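Local coordinates for protein digeranylgeranylglycerophospholipid reductase (Sulfolobus acidocaldarius, PDB 4OPC) that reduces the double bonds of the geranylgeranyl chains of archaeal membrane lipid precursors, using bound FAD, to give saturated archaeols, at residues T86-N91 with I372-L377; P126-G131 with S166-E171; R188-T193 with K261-G266; K194-D199 with G223-N228; L276-W281 with G329-N334. All coordinates share one frame; numbering follows the deposited sequence. Where two conformers were deposited one is given.

Contact 1 (T86-N91 with I372-L377)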
# COMPACT_ATOMS: atom_id res chain seq x y z
N THR A 86 -6.21 11.01 24.92
CA THR A 86 -4.79 10.76 24.81
C THR A 86 -4.34 10.89 23.36
O THR A 86 -4.87 10.24 22.47
CB THR A 86 -4.41 9.35 25.33
OG1 THR A 86 -4.93 9.16 26.65
CG2 THR A 86 -2.91 9.20 25.35
N VAL A 87 -3.34 11.75 23.14
CA VAL A 87 -2.76 11.95 21.82
C VAL A 87 -1.29 11.56 21.87
O VAL A 87 -0.53 12.09 22.68
CB VAL A 87 -2.87 13.41 21.36
CG1 VAL A 87 -2.19 13.59 20.01
CG2 VAL A 87 -4.33 13.81 21.26
N TRP A 88 -0.90 10.61 21.03
CA TRP A 88 0.49 10.24 20.87
C TRP A 88 1.09 10.98 19.68
O TRP A 88 0.50 11.02 18.60
CB TRP A 88 0.62 8.73 20.65
CG TRP A 88 0.45 7.89 21.90
CD1 TRP A 88 0.20 8.34 23.17
CD2 TRP A 88 0.51 6.47 21.99
NE1 TRP A 88 0.11 7.28 24.04
CE2 TRP A 88 0.31 6.12 23.34
CE3 TRP A 88 0.74 5.45 21.05
CZ2 TRP A 88 0.30 4.79 23.77
CZ3 TRP A 88 0.74 4.13 21.49
CH2 TRP A 88 0.52 3.82 22.84
N THR A 89 2.26 11.57 19.87
CA THR A 89 2.92 12.28 18.79
C THR A 89 4.12 11.48 18.29
O THR A 89 5.02 11.14 19.07
CB THR A 89 3.39 13.67 19.23
OG1 THR A 89 2.26 14.43 19.65
CG2 THR A 89 4.08 14.39 18.08
N VAL A 90 4.13 11.18 16.99
CA VAL A 90 5.31 10.58 16.38
C VAL A 90 5.85 11.49 15.29
O VAL A 90 5.14 11.89 14.37
CB VAL A 90 5.03 9.14 15.85
CG1 VAL A 90 4.67 8.22 17.01
CG2 VAL A 90 3.92 9.13 14.81
N ASN A 91 7.12 11.86 15.41
CA ASN A 91 7.74 12.79 14.48
C ASN A 91 8.38 12.08 13.29
O ASN A 91 8.89 10.97 13.43
CB ASN A 91 8.77 13.66 15.20
CG ASN A 91 8.14 14.56 16.23
OD1 ASN A 91 7.19 15.29 15.95
ND2 ASN A 91 8.66 14.52 17.45
N ILE A 372 2.71 1.11 25.65
CA ILE A 372 4.01 1.19 24.98
C ILE A 372 4.33 2.65 24.76
O ILE A 372 3.45 3.51 24.89
CB ILE A 372 4.03 0.44 23.63
CG1 ILE A 372 3.09 1.10 22.62
CG2 ILE A 372 3.69 -1.03 23.81
CD1 ILE A 372 3.19 0.50 21.22
N LYS A 373 5.58 2.95 24.47
CA LYS A 373 5.98 4.33 24.20
C LYS A 373 5.63 4.70 22.75
O LYS A 373 5.44 3.82 21.91
CB LYS A 373 7.47 4.51 24.45
CG LYS A 373 7.91 4.22 25.88
CD LYS A 373 9.41 4.40 26.03
CE LYS A 373 9.86 4.16 27.46
NZ LYS A 373 11.35 4.22 27.59
N GLU A 374 5.54 6.00 22.49
CA GLU A 374 5.35 6.50 21.13
C GLU A 374 6.43 5.95 20.21
O GLU A 374 6.16 5.54 19.08
CB GLU A 374 5.36 8.03 21.13
CG GLU A 374 4.12 8.65 21.76
CD GLU A 374 4.41 9.98 22.43
OE1 GLU A 374 5.43 10.07 23.14
OE2 GLU A 374 3.62 10.92 22.25
N GLU A 375 7.67 5.93 20.71
CA GLU A 375 8.79 5.41 19.95
C GLU A 375 8.67 3.91 19.67
O GLU A 375 9.15 3.43 18.65
CB GLU A 375 10.12 5.72 20.64
CG GLU A 375 10.13 5.46 22.14
CD GLU A 375 9.93 6.73 22.95
OE1 GLU A 375 10.90 7.17 23.62
OE2 GLU A 375 8.81 7.29 22.92
N ASP A 376 8.01 3.18 20.57
CA ASP A 376 7.77 1.76 20.37
C ASP A 376 6.79 1.54 19.22
O ASP A 376 6.94 0.62 18.42
CB ASP A 376 7.22 1.10 21.63
CG ASP A 376 8.19 1.16 22.80
OD1 ASP A 376 9.42 1.14 22.59
OD2 ASP A 376 7.70 1.22 23.96
N LEU A 377 5.77 2.38 19.15
CA LEU A 377 4.80 2.28 18.08
C LEU A 377 5.47 2.53 16.73
O LEU A 377 5.19 1.83 15.75
CB LEU A 377 3.64 3.25 18.30
CG LEU A 377 2.57 3.24 17.20
CD1 LEU A 377 1.90 1.87 17.12
CD2 LEU A 377 1.54 4.33 17.45
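Trp88 and Glu374 cross obliquely, with the ring and carboxylate planes 66° apart. The glutamate chain passes the near end of the indole, and its CG lies 3.7 Å from Trp88 CB. It then bends at chi2 and brings the carboxylate to the strand backbone. There Glu374 OE2 accepts the backbone N-H of Thr89 at 2.8 Å. The bond is fairly straight (162° at the hydrogen) and reaches OE2 on the anti side, 29° out of the carboxylate plane. Thr89 turns its hydroxyl to Lys78 instead.

Further along the indole, Ile372 crosses it at about a right angle, with CG1 3.7 Å from Trp88 CH2. Leu377 meets the ring edge in its plane, CD2 standing 3.9 Å from Trp88 CE3. Val90 CG1 reaches the backbone O of Glu374 at 3.7 Å. Lys370, outside these segments, makes a cation-pi contact with Trp88. Lys373 is the N-cap of the helix, and its N-H is bound by Asp376 OD2. Leu377 also touches the bound phospholipid. The arrangement is thus a helix start docked on a strand of the large mixed sheet, at the wall of the lipid pocket.

Contact 2 (P126-G131 with S166-E171)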
# COMPACT_ATOMS: atom_id res chain seq x y z
N PRO A 126 -4.16 -11.09 -21.27
CA PRO A 126 -2.78 -11.54 -21.42
C PRO A 126 -2.56 -12.34 -22.69
O PRO A 126 -3.47 -13.01 -23.19
CB PRO A 126 -2.58 -12.48 -20.22
CG PRO A 126 -3.64 -12.08 -19.24
CD PRO A 126 -4.81 -11.66 -20.08
N ILE A 127 -1.35 -12.24 -23.22
CA ILE A 127 -0.87 -13.25 -24.15
C ILE A 127 -0.14 -14.25 -23.26
O ILE A 127 0.80 -13.89 -22.56
CB ILE A 127 0.11 -12.67 -25.18
CG1 ILE A 127 -0.56 -11.54 -25.97
CG2 ILE A 127 0.61 -13.77 -26.13
CD1 ILE A 127 0.41 -10.76 -26.81
N PHE A 128 -0.61 -15.49 -23.25
CA PHE A 128 -0.05 -16.50 -22.37
C PHE A 128 0.18 -17.76 -23.18
O PHE A 128 -0.76 -18.34 -23.73
CB PHE A 128 -0.98 -16.80 -21.21
CG PHE A 128 -0.40 -17.72 -20.18
CD1 PHE A 128 0.54 -17.27 -19.27
CD2 PHE A 128 -0.79 -19.05 -20.13
CE1 PHE A 128 1.10 -18.12 -18.33
CE2 PHE A 128 -0.24 -19.91 -19.18
CZ PHE A 128 0.70 -19.44 -18.29
N GLU A 129 1.43 -18.18 -23.30
CA GLU A 129 1.76 -19.30 -24.16
C GLU A 129 2.93 -20.07 -23.58
O GLU A 129 3.88 -19.48 -23.05
CB GLU A 129 2.01 -18.81 -25.59
CG GLU A 129 3.40 -19.01 -26.15
CD GLU A 129 3.62 -18.17 -27.40
OE1 GLU A 129 2.77 -17.32 -27.72
OE2 GLU A 129 4.66 -18.37 -28.07
N ASP A 130 2.85 -21.40 -23.64
CA ASP A 130 3.89 -22.28 -23.12
C ASP A 130 4.31 -21.90 -21.70
O ASP A 130 5.49 -21.94 -21.35
CB ASP A 130 5.10 -22.28 -24.06
CG ASP A 130 4.77 -22.82 -25.43
OD1 ASP A 130 3.86 -23.67 -25.53
OD2 ASP A 130 5.40 -22.38 -26.42
N GLY A 131 3.33 -21.54 -20.87
CA GLY A 131 3.57 -21.27 -19.47
C GLY A 131 4.10 -19.88 -19.15
O GLY A 131 4.36 -19.58 -17.99
N SER A 166 -5.51 -11.32 -12.92
CA SER A 166 -6.69 -12.11 -12.58
C SER A 166 -7.21 -12.89 -13.79
O SER A 166 -8.08 -13.75 -13.64
CB SER A 166 -7.80 -11.24 -12.03
OG SER A 166 -8.25 -10.30 -12.99
N LYS A 167 -6.69 -12.59 -14.97
CA LYS A 167 -7.12 -13.25 -16.20
C LYS A 167 -6.19 -14.38 -16.62
O LYS A 167 -6.40 -15.01 -17.66
CB LYS A 167 -7.29 -12.23 -17.33
CG LYS A 167 -8.41 -11.24 -17.03
CD LYS A 167 -8.66 -10.26 -18.16
CE LYS A 167 -9.73 -9.27 -17.78
NZ LYS A 167 -10.13 -8.39 -18.93
N LEU A 168 -5.17 -14.64 -15.80
CA LEU A 168 -4.26 -15.74 -16.06
C LEU A 168 -4.83 -17.04 -15.45
O LEU A 168 -5.76 -16.99 -14.65
CB LEU A 168 -2.89 -15.41 -15.46
CG LEU A 168 -2.16 -14.26 -16.16
CD1 LEU A 168 -0.95 -13.82 -15.35
CD2 LEU A 168 -1.75 -14.70 -17.56
N PRO A 169 -4.28 -18.20 -15.85
CA PRO A 169 -4.80 -19.48 -15.33
C PRO A 169 -4.76 -19.52 -13.82
O PRO A 169 -3.74 -19.16 -13.23
CB PRO A 169 -3.83 -20.50 -15.93
CG PRO A 169 -3.41 -19.88 -17.21
CD PRO A 169 -3.30 -18.41 -16.93
N PRO A 170 -5.87 -19.93 -13.18
CA PRO A 170 -6.01 -19.80 -11.72
C PRO A 170 -5.03 -20.65 -10.91
O PRO A 170 -4.81 -20.34 -9.74
CB PRO A 170 -7.46 -20.24 -11.47
CG PRO A 170 -7.80 -21.10 -12.63
CD PRO A 170 -7.07 -20.51 -13.80
N GLU A 171 -4.46 -21.68 -11.51
CA GLU A 171 -3.51 -22.52 -10.80
C GLU A 171 -2.16 -21.83 -10.54
O GLU A 171 -1.38 -22.28 -9.70
CB GLU A 171 -3.30 -23.86 -11.52
CG GLU A 171 -2.57 -23.77 -12.85
CD GLU A 171 -3.50 -23.54 -14.03
OE1 GLU A 171 -4.66 -23.13 -13.82
OE2 GLU A 171 -3.07 -23.78 -15.18
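Phe128 reaches across to Leu168 and Pro169, its CG anti to the backbone N (chi1 -174°). CB and CG only carry the ring across. CD1 meets Leu168 CD2 at 3.8 Å, while CD2 and CE2 both lie against Pro169, CE2 3.7 Å from its CG. Pro169 CD sits over one face of the Phe128 ring, 4.2 Å from its centroid and 14° off the normal, a CH-pi contact. With an alanine here, Pro169 would probably lose the ring face it rests on, and a gap is likely to open beside Leu168.

The same Leu168 CD2 also touches Pro126 CB at 3.6 Å, so one methyl bridges both strand residues. Pro126 CD packs on Lys167 CB at 3.7 Å, while the lysine amine goes to the backbone O of Met124. Val133 of the next strand touches both Phe128 and Leu168. This is an apolar surface contact between an edge strand of the four-stranded mixed sheet and the loop after strand 153-156, near the FAD site.

Contact 3 (R188-T193 with K261-G266)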
# COMPACT_ATOMS: atom_id res chain seq x y z
N ARG A 188 -12.49 9.64 1.07
CA ARG A 188 -12.02 10.94 1.54
C ARG A 188 -12.58 12.09 0.73
O ARG A 188 -12.97 11.93 -0.44
CB ARG A 188 -10.49 11.00 1.53
CG ARG A 188 -9.83 10.97 0.13
CD ARG A 188 -9.72 12.39 -0.49
NE ARG A 188 -9.02 12.43 -1.76
CZ ARG A 188 -9.56 12.12 -2.93
NH1 ARG A 188 -10.82 11.72 -2.99
NH2 ARG A 188 -8.84 12.21 -4.05
N GLU A 189 -12.57 13.27 1.34
CA GLU A 189 -12.84 14.52 0.65
C GLU A 189 -11.72 15.51 0.93
O GLU A 189 -11.04 15.41 1.94
CB GLU A 189 -14.20 15.11 1.07
CG GLU A 189 -15.33 14.12 0.91
CD GLU A 189 -16.69 14.66 1.26
OE1 GLU A 189 -16.77 15.67 2.00
OE2 GLU A 189 -17.68 14.06 0.79
N VAL A 190 -11.51 16.44 0.01
CA VAL A 190 -10.64 17.57 0.30
C VAL A 190 -11.52 18.81 0.40
O VAL A 190 -12.27 19.12 -0.53
CB VAL A 190 -9.53 17.76 -0.75
CG1 VAL A 190 -8.79 19.07 -0.52
CG2 VAL A 190 -8.57 16.59 -0.70
N LEU A 191 -11.42 19.51 1.53
CA LEU A 191 -12.27 20.66 1.82
C LEU A 191 -11.45 21.84 2.32
O LEU A 191 -10.40 21.67 2.93
CB LEU A 191 -13.30 20.29 2.88
CG LEU A 191 -14.30 19.21 2.50
CD1 LEU A 191 -14.45 18.21 3.63
CD2 LEU A 191 -15.65 19.82 2.16
N LEU A 192 -11.95 23.05 2.06
CA LEU A 192 -11.41 24.25 2.69
C LEU A 192 -11.94 24.35 4.12
O LEU A 192 -13.01 23.83 4.43
CB LEU A 192 -11.82 25.50 1.91
CG LEU A 192 -11.40 25.49 0.44
CD1 LEU A 192 -11.75 26.81 -0.25
CD2 LEU A 192 -9.92 25.19 0.31
N THR A 193 -11.18 25.01 5.00
CA THR A 193 -11.59 25.18 6.39
C THR A 193 -11.89 26.64 6.71
O THR A 193 -11.37 27.55 6.06
CB THR A 193 -10.51 24.68 7.38
OG1 THR A 193 -9.34 25.50 7.27
CG2 THR A 193 -10.15 23.23 7.07
N LYS A 261 -17.42 24.09 0.12
CA LYS A 261 -16.19 24.29 -0.64
C LYS A 261 -15.35 23.02 -0.72
O LYS A 261 -14.25 22.91 -0.18
CB LYS A 261 -15.39 25.47 -0.10
CG LYS A 261 -16.13 26.80 -0.20
CD LYS A 261 -16.74 26.99 -1.59
CE LYS A 261 -17.44 28.34 -1.73
NZ LYS A 261 -18.63 28.49 -0.85
N LEU A 262 -15.91 22.05 -1.43
CA LEU A 262 -15.25 20.78 -1.64
C LEU A 262 -14.42 20.80 -2.94
O LEU A 262 -14.87 21.31 -3.98
CB LEU A 262 -16.33 19.70 -1.68
CG LEU A 262 -15.89 18.25 -1.82
CD1 LEU A 262 -16.84 17.36 -1.03
CD2 LEU A 262 -15.88 17.85 -3.29
N LEU A 263 -13.19 20.28 -2.88
CA LEU A 263 -12.31 20.24 -4.06
C LEU A 263 -12.28 18.87 -4.74
O LEU A 263 -12.08 18.78 -5.95
CB LEU A 263 -10.88 20.66 -3.71
CG LEU A 263 -10.55 22.14 -3.43
CD1 LEU A 263 -10.90 22.54 -2.03
CD2 LEU A 263 -9.08 22.41 -3.71
N VAL A 264 -12.48 17.81 -3.97
CA VAL A 264 -12.48 16.45 -4.51
C VAL A 264 -13.16 15.51 -3.52
O VAL A 264 -13.18 15.76 -2.32
CB VAL A 264 -11.03 15.97 -4.81
CG1 VAL A 264 -10.36 15.48 -3.55
CG2 VAL A 264 -11.02 14.88 -5.88
N LYS A 265 -13.73 14.42 -4.03
CA LYS A 265 -14.35 13.41 -3.18
C LYS A 265 -14.33 12.05 -3.86
O LYS A 265 -14.45 11.94 -5.10
CB LYS A 265 -15.79 13.82 -2.86
CG LYS A 265 -16.66 13.93 -4.09
CD LYS A 265 -18.00 14.59 -3.81
CE LYS A 265 -18.83 13.79 -2.83
NZ LYS A 265 -20.23 14.32 -2.76
N GLY A 266 -14.17 10.99 -3.07
CA GLY A 266 -14.16 9.66 -3.63
C GLY A 266 -13.53 8.63 -2.73
O GLY A 266 -12.82 8.96 -1.79
O HOH W 1 -11.64 11.24 -5.70
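The guanidinium of Arg188 lies with one face on Val264, whose CG1 stands 3.5 Å above the plane, over its centre. At the edge, in the plane, are the backbone N of Gly266, only a neighbour there, and a water. That water accepts from Arg188 NH1 at 2.9 Å and gives a weak bond to the backbone O of Lys265. CG of Arg188 sits between the backbone N and the carbonyl carbon (chi1 67°), and a second bend at chi2 (87°) folds the chain over the neighbouring strand.

The two strands run antiparallel. Arg188 and Gly266 form a hydrogen-bonded pair, Arg188 N to Gly266 O and Gly266 N to Arg188 O, each 3.0 Å. Glu189 with Lys265 is a non-hydrogen-bonded pair, as is Leu191 with Leu262. Further along, Leu263 N reaches Val190 O at 2.8 Å.

On the face of Arg188, Val190 CG2 packs against Val264 CG1 at 3.5 Å. On the opposite face Glu189 and Lys265 lie side by side. Their charged ends, OE2 and NZ, are 4.4 Å apart, beyond a salt bridge. Leu262 CD1 is 3.5 Å from Glu189 OE1, and the carboxylate is held by Tyr187 and Tyr246.

The Arg188 side chain packs on Pro47 of the FAD site and comes within about 4 Å of the bound cofactor (nearest atoms). The buried arginine's positive charge would probably raise the electrostatic potential on that side of the cofactor.

Contact 4 (K194-D199 with G223-N228)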
# COMPACT_ATOMS: atom_id res chain seq x y z
N LYS A 194 -12.74 26.86 7.72
CA LYS A 194 -13.17 28.21 8.09
C LYS A 194 -12.21 28.84 9.09
O LYS A 194 -12.17 30.06 9.23
CB LYS A 194 -14.57 28.16 8.72
CG LYS A 194 -15.59 27.35 7.95
CD LYS A 194 -16.93 27.40 8.68
CE LYS A 194 -17.85 26.26 8.26
NZ LYS A 194 -19.12 26.28 9.04
N GLU A 195 -11.47 28.00 9.78
CA GLU A 195 -10.52 28.44 10.79
C GLU A 195 -9.15 27.86 10.44
O GLU A 195 -9.07 26.76 9.88
CB GLU A 195 -10.97 27.94 12.17
CG GLU A 195 -10.61 28.85 13.33
CD GLU A 195 -11.43 28.56 14.57
OE1 GLU A 195 -12.50 27.94 14.44
OE2 GLU A 195 -11.00 28.94 15.68
N ASP A 196 -8.09 28.60 10.74
CA ASP A 196 -6.73 28.14 10.52
C ASP A 196 -6.53 26.79 11.18
O ASP A 196 -7.01 26.54 12.29
CB ASP A 196 -5.70 29.13 11.07
CG ASP A 196 -5.63 30.41 10.27
OD1 ASP A 196 -6.15 30.43 9.13
OD2 ASP A 196 -5.05 31.39 10.78
N ILE A 197 -5.83 25.90 10.49
CA ILE A 197 -5.57 24.58 11.02
C ILE A 197 -4.44 24.62 12.04
O ILE A 197 -3.32 25.06 11.74
CB ILE A 197 -5.23 23.62 9.88
CG1 ILE A 197 -6.43 23.51 8.93
CG2 ILE A 197 -4.84 22.26 10.43
CD1 ILE A 197 -6.19 22.65 7.69
N GLU A 198 -4.74 24.18 13.26
CA GLU A 198 -3.74 24.09 14.32
C GLU A 198 -2.70 23.04 13.99
O GLU A 198 -3.04 21.92 13.59
CB GLU A 198 -4.42 23.74 15.65
CG GLU A 198 -5.18 24.88 16.30
CD GLU A 198 -4.26 25.94 16.89
OE1 GLU A 198 -3.73 25.71 18.00
OE2 GLU A 198 -4.07 26.99 16.24
N ASP A 199 -1.42 23.40 14.16
CA ASP A 199 -0.31 22.48 13.90
C ASP A 199 -0.48 21.82 12.54
O ASP A 199 -0.52 20.59 12.42
CB ASP A 199 -0.23 21.42 15.00
CG ASP A 199 0.11 22.02 16.34
OD1 ASP A 199 0.95 22.94 16.39
OD2 ASP A 199 -0.48 21.58 17.36
N GLY A 223 -2.55 22.41 3.79
CA GLY A 223 -2.25 23.82 3.86
C GLY A 223 -2.79 24.34 5.18
O GLY A 223 -3.21 23.55 6.03
N LYS A 224 -2.80 25.66 5.34
CA LYS A 224 -3.28 26.27 6.57
C LYS A 224 -4.81 26.24 6.63
O LYS A 224 -5.39 26.37 7.71
CB LYS A 224 -2.79 27.71 6.67
CG LYS A 224 -1.28 27.85 6.84
CD LYS A 224 -0.90 27.81 8.30
CE LYS A 224 -1.58 28.92 9.08
NZ LYS A 224 -1.44 28.74 10.56
N ASN A 225 -5.45 26.09 5.48
CA ASN A 225 -6.90 26.18 5.38
C ASN A 225 -7.49 25.16 4.41
O ASN A 225 -8.54 25.39 3.81
CB ASN A 225 -7.33 27.60 4.96
CG ASN A 225 -7.15 28.61 6.08
OD1 ASN A 225 -8.03 28.80 6.92
ND2 ASN A 225 -6.00 29.28 6.09
N LYS A 226 -6.82 24.02 4.26
CA LYS A 226 -7.28 22.99 3.35
C LYS A 226 -6.90 21.63 3.91
O LYS A 226 -5.79 21.46 4.40
CB LYS A 226 -6.68 23.19 1.95
CG LYS A 226 -7.11 22.14 0.93
CD LYS A 226 -6.81 22.54 -0.51
CE LYS A 226 -5.34 22.88 -0.72
NZ LYS A 226 -5.09 23.37 -2.11
N VAL A 227 -7.82 20.68 3.86
CA VAL A 227 -7.59 19.40 4.51
C VAL A 227 -8.16 18.23 3.71
O VAL A 227 -9.22 18.34 3.09
CB VAL A 227 -8.16 19.40 5.96
CG1 VAL A 227 -9.68 19.57 5.97
CG2 VAL A 227 -7.76 18.13 6.71
N ASN A 228 -7.41 17.13 3.71
CA ASN A 228 -7.86 15.84 3.20
C ASN A 228 -8.37 15.05 4.41
O ASN A 228 -7.60 14.69 5.30
CB ASN A 228 -6.68 15.15 2.48
CG ASN A 228 -7.03 13.80 1.87
OD1 ASN A 228 -7.63 12.94 2.52
ND2 ASN A 228 -6.61 13.59 0.63
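Ile197 lies over the turn at 223-225, and its backbone N gives a hydrogen bond to Lys224 O at 2.9 Å. The side chain follows the same carbonyl: CG1 is 3.3 Å from Lys224 O. CG1 is anti to the carbonyl carbon (chi1 -62°), and CD1 ends among backbone oxygens, 3.5 Å from both Gly223 O and Lys226 O. Tyr219 and Pro221 of the adjoining strand also touch Ile197.

Lys224 curls back beside Asp196. Its NZ stays 4.5 Å from Asp196 OD2, too far for a salt bridge. Asp196 OD1 instead takes a long bond of 3.3 Å from Asn225 ND2, bent to 143° at the hydrogen. It comes in on the anti side, with the carboxylate and amide planes 71° apart. A leucine in place of Asn225 would probably leave Asp196 OD1 without this donor and its carboxylate more able to turn.

The contact joins the loop after strand 183-193 to the turn between strands 216-221 and 226-234, a beta hairpin of the large mixed sheet.

Contact 5 (L276-W281 with G329-N334)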
# COMPACT_ATOMS: atom_id res chain seq x y z
N LEU A 276 1.73 -10.32 -2.09
CA LEU A 276 1.54 -11.55 -2.84
C LEU A 276 2.67 -12.51 -2.50
O LEU A 276 3.83 -12.10 -2.46
CB LEU A 276 1.66 -11.26 -4.34
CG LEU A 276 0.47 -10.96 -5.25
CD1 LEU A 276 0.95 -11.08 -6.70
CD2 LEU A 276 -0.73 -11.84 -5.00
N TYR A 277 2.34 -13.78 -2.25
CA TYR A 277 3.35 -14.75 -1.84
C TYR A 277 4.51 -14.81 -2.82
O TYR A 277 5.67 -14.91 -2.40
CB TYR A 277 2.73 -16.13 -1.64
CG TYR A 277 2.00 -16.27 -0.33
CD1 TYR A 277 2.61 -15.93 0.87
CD2 TYR A 277 0.68 -16.72 -0.29
CE1 TYR A 277 1.95 -16.08 2.07
CE2 TYR A 277 0.01 -16.85 0.92
CZ TYR A 277 0.65 -16.52 2.08
OH TYR A 277 0.00 -16.65 3.30
N THR A 278 4.21 -14.75 -4.12
CA THR A 278 5.23 -14.39 -5.10
C THR A 278 4.75 -13.23 -5.95
O THR A 278 3.60 -13.21 -6.41
CB THR A 278 5.69 -15.56 -5.99
OG1 THR A 278 6.65 -15.06 -6.93
CG2 THR A 278 4.52 -16.17 -6.76
N MET A 279 5.64 -12.27 -6.16
CA MET A 279 5.38 -11.12 -7.02
C MET A 279 6.03 -11.33 -8.38
O MET A 279 6.04 -10.42 -9.22
CB MET A 279 5.91 -9.84 -6.35
CG MET A 279 5.19 -9.56 -5.03
SD MET A 279 6.02 -8.32 -4.00
CE MET A 279 5.43 -6.82 -4.74
N ALA A 280 6.54 -12.54 -8.63
CA ALA A 280 7.19 -12.87 -9.90
C ALA A 280 6.72 -14.22 -10.41
O ALA A 280 6.57 -15.17 -9.63
CB ALA A 280 8.71 -12.89 -9.74
N TRP A 281 6.53 -14.33 -11.72
CA TRP A 281 6.32 -15.61 -12.36
C TRP A 281 6.90 -15.52 -13.77
O TRP A 281 7.58 -14.54 -14.10
CB TRP A 281 4.83 -15.95 -12.35
CG TRP A 281 4.55 -17.39 -12.58
CD1 TRP A 281 3.96 -17.94 -13.69
CD2 TRP A 281 4.86 -18.47 -11.71
NE1 TRP A 281 3.88 -19.31 -13.54
CE2 TRP A 281 4.43 -19.66 -12.34
CE3 TRP A 281 5.47 -18.55 -10.45
CZ2 TRP A 281 4.59 -20.90 -11.75
CZ3 TRP A 281 5.62 -19.80 -9.86
CH2 TRP A 281 5.18 -20.96 -10.52
N GLY A 329 14.25 -16.57 -13.05
CA GLY A 329 14.99 -15.46 -13.61
C GLY A 329 14.58 -14.10 -13.06
O GLY A 329 15.38 -13.17 -13.06
N LEU A 330 13.33 -14.01 -12.61
CA LEU A 330 12.79 -12.76 -12.08
C LEU A 330 12.67 -12.79 -10.56
O LEU A 330 12.18 -11.84 -9.95
CB LEU A 330 11.41 -12.51 -12.72
CG LEU A 330 11.45 -12.19 -14.22
CD1 LEU A 330 10.06 -12.24 -14.81
CD2 LEU A 330 12.08 -10.84 -14.48
N TRP A 331 13.14 -13.87 -9.95
CA TRP A 331 12.90 -14.13 -8.52
C TRP A 331 13.50 -13.07 -7.59
O TRP A 331 13.04 -12.91 -6.46
CB TRP A 331 13.45 -15.51 -8.16
CG TRP A 331 12.78 -16.15 -6.97
CD1 TRP A 331 13.33 -16.39 -5.75
CD2 TRP A 331 11.42 -16.61 -6.90
NE1 TRP A 331 12.41 -16.98 -4.92
CE2 TRP A 331 11.23 -17.14 -5.61
CE3 TRP A 331 10.36 -16.66 -7.81
CZ2 TRP A 331 10.01 -17.68 -5.20
CZ3 TRP A 331 9.16 -17.20 -7.40
CH2 TRP A 331 8.99 -17.70 -6.11
N ASP A 332 14.52 -12.36 -8.07
CA ASP A 332 15.12 -11.29 -7.28
C ASP A 332 14.11 -10.22 -6.91
O ASP A 332 14.31 -9.47 -5.95
CB ASP A 332 16.29 -10.64 -8.03
CG ASP A 332 17.56 -11.45 -7.93
OD1 ASP A 332 17.63 -12.36 -7.07
OD2 ASP A 332 18.50 -11.16 -8.70
N MET A 333 13.02 -10.13 -7.67
CA MET A 333 11.93 -9.23 -7.33
C MET A 333 11.47 -9.52 -5.91
O MET A 333 11.33 -8.61 -5.08
CB MET A 333 10.75 -9.40 -8.29
CG MET A 333 9.49 -8.69 -7.83
SD MET A 333 9.70 -6.90 -7.84
CE MET A 333 8.32 -6.38 -6.83
N ASN A 334 11.25 -10.80 -5.63
CA ASN A 334 10.78 -11.22 -4.32
C ASN A 334 11.83 -10.97 -3.25
O ASN A 334 11.52 -10.45 -2.18
CB ASN A 334 10.45 -12.71 -4.33
CG ASN A 334 9.19 -13.01 -5.11
OD1 ASN A 334 8.19 -12.31 -4.98
ND2 ASN A 334 9.23 -14.06 -5.91
O HOH W 2 6.78 -11.30 -2.47
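The start of the long helix 332-357 packs here against the chain entering strand 280-281, the edge strand of the six-stranded Rossmann-type sheet. Asn334 joins the two with both ends of its amide. OD1 takes the backbone N-H of Met279 at 2.8 Å, nearly straight at 174° and on a lone pair in the carbonyl plane. ND2 gives a bond to Thr278 OG1 at 2.9 Å, in the amide plane. OG1 of Thr278 is anti to its backbone N (chi1 178°), and it donates a hydrogen bond to Ala280 O at 2.7 Å. A water lies between Leu276 O and Asn334 OD1.

The six-membered ring of Trp331 crosses Thr278 at about a right angle, with CZ3 3.3 Å from Thr278 OG1. Asn334 ND2 lies above one face of the indole, toward the rim. Trp331 NE1 is bound elsewhere, by Pro428 O.

The rest is apolar. Met279 CE meets Met333 CE at 3.6 Å, and Ala280 CB rests 4.0 Å from Leu330 CB. Met333 also packs on helix 302-322.

The amide of Asn334 is buried, and both of its polar atoms have partners. The bonds to the Met279 backbone and the Thr278 hydroxyl together fix the amide's rotation and set which end is oxygen.

How the contacts relate
From the N terminus, contact 1 opens first, at 86-91 in the large mixed sheet. It closes last, at helix 374-383, so the other four contacts nest inside its loop. Contact 2 closes a short loop from the four-stranded sheet to 166-171. Contact 3 then opens and encloses contact 4. These two touch, because strands 183-193 and 226-234 are neighbours in the large sheet that contact 1 also reaches. Contact 5 follows in series and ties the edge of the Rossmann-type sheet to helix 332-357. Its centre is about 16 Å from that of contact 2, on the same side of the chain's centre. Contacts 3 and 4 lie across the chain's centre from contact 5.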